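Local coordinates for protein cytochrome c2 iso-2 (Rhodospirillum centenum, PDB 1JDL) that carries electrons through a covalently bound heme c, donating them to oxidized bacteriochlorophyll in photosynthetic photophosphorylation, at residues M16-D24 with L28-V36. Sequence-based numbering, arbitrary orientation.
With HEM (protoporphyrin IX containing Fe), chain B.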
loop_
_atom_site.group_PDB
_atom_site.type_symbol
_atom_site.label_atom_id
_atom_site.label_comp_id
_atom_site.label_asym_id
_atom_site.label_seq_id
_atom_site.Cartn_x
_atom_site.Cartn_y
_atom_site.Cartn_z
ATOM N N MET A 16 -0.433 11.818 -3.680
ATOM C CA MET A 16 -1.693 12.523 -3.907
ATOM C C MET A 16 -2.317 12.484 -5.291
ATOM O O MET A 16 -3.522 12.711 -5.430
ATOM C CB MET A 16 -1.565 13.980 -3.465
ATOM C CG MET A 16 -1.333 14.144 -1.977
ATOM S SD MET A 16 -1.597 15.843 -1.456
ATOM C CE MET A 16 -0.327 16.681 -2.407
ATOM N N ALA A 17 -1.523 12.209 -6.316
ATOM C CA ALA A 17 -2.072 12.150 -7.660
ATOM C C ALA A 17 -3.055 10.994 -7.771
ATOM O O ALA A 17 -3.979 11.036 -8.584
ATOM C CB ALA A 17 -0.952 11.979 -8.680
ATOM N N CYS A 18 -2.869 9.974 -6.937
ATOM C CA CYS A 18 -3.718 8.788 -6.991
ATOM C C CYS A 18 -4.396 8.366 -5.700
ATOM O O CYS A 18 -5.302 7.533 -5.726
ATOM C CB CYS A 18 -2.896 7.608 -7.492
ATOM S SG CYS A 18 -1.971 7.987 -8.969
ATOM N N HIS A 19 -3.955 8.917 -4.577
ATOM C CA HIS A 19 -4.521 8.550 -3.284
ATOM C C HIS A 19 -4.971 9.744 -2.468
ATOM O O HIS A 19 -4.447 10.845 -2.611
ATOM C CB HIS A 19 -3.487 7.810 -2.444
ATOM C CG HIS A 19 -3.115 6.465 -2.970
ATOM N ND1 HIS A 19 -3.952 5.373 -2.885
ATOM C CD2 HIS A 19 -1.965 6.015 -3.523
ATOM C CE1 HIS A 19 -3.330 4.308 -3.355
ATOM N NE2 HIS A 19 -2.122 4.670 -3.747
ATOM N N ARG A 20 -5.935 9.492 -1.591
ATOM C CA ARG A 20 -6.463 10.505 -0.690
ATOM C C ARG A 20 -6.497 9.919 0.716
ATOM O O ARG A 20 -6.637 8.708 0.891
ATOM C CB ARG A 20 -7.879 10.909 -1.112
ATOM C CG ARG A 20 -7.932 11.732 -2.383
ATOM C CD ARG A 20 -7.642 13.197 -2.105
ATOM N NE ARG A 20 -7.570 13.981 -3.335
ATOM C CZ ARG A 20 -6.568 13.905 -4.203
ATOM N NH1 ARG A 20 -5.555 13.082 -3.971
ATOM N NH2 ARG A 20 -6.579 14.645 -5.304
ATOM N N VAL A 21 -6.339 10.784 1.711
ATOM C CA VAL A 21 -6.390 10.383 3.110
ATOM C C VAL A 21 -7.220 11.450 3.814
ATOM O O VAL A 21 -7.400 12.542 3.283
ATOM C CB VAL A 21 -4.985 10.320 3.756
ATOM C CG1 VAL A 21 -4.182 9.184 3.140
ATOM C CG2 VAL A 21 -4.260 11.649 3.573
ATOM N N GLY A 22 -7.730 11.132 4.998
ATOM C CA GLY A 22 -8.534 12.093 5.734
ATOM C C GLY A 22 -9.996 11.698 5.791
ATOM O O GLY A 22 -10.372 10.643 5.277
ATOM N N PRO A 23 -10.857 12.528 6.408
ATOM C CA PRO A 23 -12.288 12.225 6.510
ATOM C C PRO A 23 -12.993 12.138 5.160
ATOM O O PRO A 23 -12.797 12.982 4.286
ATOM C CB PRO A 23 -12.819 13.365 7.384
ATOM C CG PRO A 23 -11.906 14.498 7.051
ATOM C CD PRO A 23 -10.548 13.827 7.033
ATOM N N ASP A 24 -13.816 11.108 5.002
ATOM C CA ASP A 24 -14.548 10.888 3.759
ATOM C C ASP A 24 -13.630 10.927 2.538
ATOM O O ASP A 24 -13.992 11.474 1.492
ATOM C CB ASP A 24 -15.663 11.929 3.604
ATOM C CG ASP A 24 -16.703 11.838 4.706
ATOM O OD1 ASP A 24 -17.288 10.749 4.888
ATOM O OD2 ASP A 24 -16.937 12.859 5.388
ATOM N N LEU A 28 -9.677 7.163 -5.970
ATOM C CA LEU A 28 -9.339 7.883 -7.190
ATOM C C LEU A 28 -8.736 6.787 -8.055
ATOM O O LEU A 28 -9.308 5.702 -8.159
ATOM C CB LEU A 28 -8.306 8.980 -6.911
ATOM C CG LEU A 28 -8.772 10.177 -6.079
ATOM C CD1 LEU A 28 -7.622 11.159 -5.919
ATOM C CD2 LEU A 28 -9.952 10.855 -6.762
ATOM N N VAL A 29 -7.590 7.045 -8.670
ATOM C CA VAL A 29 -6.953 6.011 -9.471
ATOM C C VAL A 29 -6.556 4.891 -8.512
ATOM O O VAL A 29 -6.562 3.713 -8.872
ATOM C CB VAL A 29 -5.702 6.557 -10.194
ATOM C CG1 VAL A 29 -4.899 5.414 -10.789
ATOM C CG2 VAL A 29 -6.130 7.528 -11.293
ATOM N N GLY A 30 -6.217 5.281 -7.286
ATOM C CA GLY A 30 -5.845 4.327 -6.255
ATOM C C GLY A 30 -6.842 4.382 -5.105
ATOM O O GLY A 30 -7.592 5.348 -4.987
ATOM N N PRO A 31 -6.872 3.366 -4.230
ATOM C CA PRO A 31 -7.812 3.358 -3.106
ATOM C C PRO A 31 -7.500 4.365 -2.006
ATOM O O PRO A 31 -6.347 4.763 -1.812
ATOM C CB PRO A 31 -7.738 1.917 -2.606
ATOM C CG PRO A 31 -6.318 1.532 -2.905
ATOM C CD PRO A 31 -6.099 2.111 -4.285
ATOM N N ALA A 32 -8.535 4.779 -1.282
ATOM C CA ALA A 32 -8.353 5.721 -0.184
ATOM C C ALA A 32 -7.413 5.051 0.810
ATOM O O ALA A 32 -7.466 3.835 0.996
ATOM C CB ALA A 32 -9.699 6.031 0.479
ATOM N N LEU A 33 -6.548 5.832 1.447
ATOM C CA LEU A 33 -5.602 5.249 2.387
ATOM C C LEU A 33 -5.906 5.524 3.850
ATOM O O LEU A 33 -5.097 5.225 4.730
ATOM C CB LEU A 33 -4.177 5.690 2.035
ATOM C CG LEU A 33 -3.695 5.161 0.677
ATOM C CD1 LEU A 33 -2.303 5.710 0.384
ATOM C CD2 LEU A 33 -3.674 3.638 0.693
ATOM N N THR A 34 -7.075 6.093 4.119
ATOM C CA THR A 34 -7.458 6.333 5.502
ATOM C C THR A 34 -7.718 4.957 6.117
ATOM O O THR A 34 -8.448 4.144 5.546
ATOM C CB THR A 34 -8.737 7.177 5.589
ATOM O OG1 THR A 34 -8.534 8.417 4.903
ATOM C CG2 THR A 34 -9.082 7.471 7.042
ATOM N N GLY A 35 -7.094 4.688 7.261
ATOM C CA GLY A 35 -7.279 3.412 7.933
ATOM C C GLY A 35 -6.608 2.228 7.255
ATOM O O GLY A 35 -6.987 1.075 7.483
ATOM N N VAL A 36 -5.603 2.500 6.429
ATOM C CA VAL A 36 -4.908 1.428 5.723
ATOM C C VAL A 36 -3.989 0.607 6.638
ATOM O O VAL A 36 -3.717 -0.560 6.366
ATOM C CB VAL A 36 -4.096 1.992 4.522
ATOM C CG1 VAL A 36 -2.938 2.856 5.023
ATOM C CG2 VAL A 36 -3.593 0.849 3.646
HETATM C CHA HEM B . -2.347 0.658 -4.065
HETATM C CHB HEM B . 0.452 3.245 -1.109
HETATM C CHC HEM B . 1.467 6.260 -4.747
HETATM C CHD HEM B . -1.735 3.995 -7.499
HETATM C C1A HEM B . -1.620 1.071 -2.947
HETATM C C2A HEM B . -1.541 0.334 -1.708
HETATM C C3A HEM B . -0.745 1.071 -0.887
HETATM C C4A HEM B . -0.355 2.252 -1.620
HETATM C CMA HEM B . -0.290 0.710 0.519
HETATM C CAA HEM B . -2.346 -0.928 -1.370
HETATM C CBA HEM B . -3.675 -0.469 -0.772
HETATM C CGA HEM B . -4.665 -1.603 -0.491
HETATM O O1A HEM B . -4.309 -2.788 -0.647
HETATM O O2A HEM B . -5.811 -1.300 -0.101
HETATM C C1B HEM B . 0.946 4.310 -1.849
HETATM C C2B HEM B . 1.844 5.316 -1.340
HETATM C C3B HEM B . 2.287 6.003 -2.435
HETATM C C4B HEM B . 1.481 5.605 -3.525
HETATM C CMB HEM B . 2.170 5.535 0.131
HETATM C CAB HEM B . 3.476 6.732 -2.642
HETATM C CBB HEM B . 4.640 6.931 -1.686
HETATM C C1C HEM B . 0.724 5.880 -5.826
HETATM C C2C HEM B . 0.712 6.558 -7.105
HETATM C C3C HEM B . -0.061 5.809 -7.908
HETATM C C4C HEM B . -0.718 4.830 -7.065
HETATM C CMC HEM B . 1.421 7.871 -7.446
HETATM C CAC HEM B . -0.131 5.778 -9.319
HETATM C CBC HEM B . 0.487 6.710 -10.355
HETATM C C1D HEM B . -2.244 2.934 -6.784
HETATM C C2D HEM B . -3.181 1.977 -7.323
HETATM C C3D HEM B . -3.304 0.983 -6.393
HETATM C C4D HEM B . -2.442 1.370 -5.271
HETATM C CMD HEM B . -3.853 2.017 -8.699
HETATM C CAD HEM B . -4.090 -0.321 -6.554
HETATM C CBD HEM B . -3.110 -1.360 -7.111
HETATM C CGD HEM B . -3.757 -2.684 -7.467
HETATM O O1D HEM B . -3.030 -3.569 -7.967
HETATM O O2D HEM B . -4.977 -2.851 -7.251
HETATM N NA HEM B . -0.875 2.236 -2.896
HETATM N NB HEM B . 0.709 4.492 -3.196
HETATM N NC HEM B . -0.144 4.802 -5.814
HETATM N ND HEM B . -1.795 2.573 -5.525
HETATM FE FE HEM B . -0.489 3.511 -4.372
HETATM O O HOH W 1 -7.872 7.687 -3.021
#
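H19 meets P31 and L33 on the proximal side of the heme. H19 NE2 ligates the iron at 2.1 Å, M98 being the other axial ligand, while H19 ND1 donates to P31 O at 2.7 Å. That bond is fairly straight (158° at the hydrogen), and its acceptor lies close to the ring plane, so metal and carbonyl together restrain the imidazole's rotation.

Backbone bonds join the two segments of this long loop from the residues just before and just after H19. G30 N donates to C18 O at 2.9 Å, and L33 N to R20 O almost linearly (176°). A water accepts a weak bond from R20 N and donates to G30 O. R20 NH1 also bonds to M16 O, modelled rather short, and to H19 O, which it approaches from above the carbonyl plane. Farther along, T34 OG1, turned beside its own backbone N (chi1 -58°), gives its hydrogen to G22 O.

Apolar contacts fill in between. L33 CD1 sits over one face of the H19 ring, 3.7 Å from the centroid, in a CH-pi contact, while L33 CB meets V21 CG1. V21 in turn packs on Y114 and L115 of helix 105-115. Replacing L33 with an alanine would probably uncover that imidazole face and leave the ring with less to resist tilting. L28 CD1 lies over the centre of the R20 guanidinium, 3.4 Å from R20 CZ.

A G30 side chain would collide with H19 CE1, so glycine permits this close approach to the ligand. H19, G30, P31 and L33 contribute to the proximal heme wall, as in class I cytochromes c, with C18 as one covalent anchor; the remaining contacts tie the chain beyond it. The ND1-carbonyl bond commits ND1 as donor and NE2 to iron, and would be expected to make the imidazole somewhat more electron-donating toward the metal.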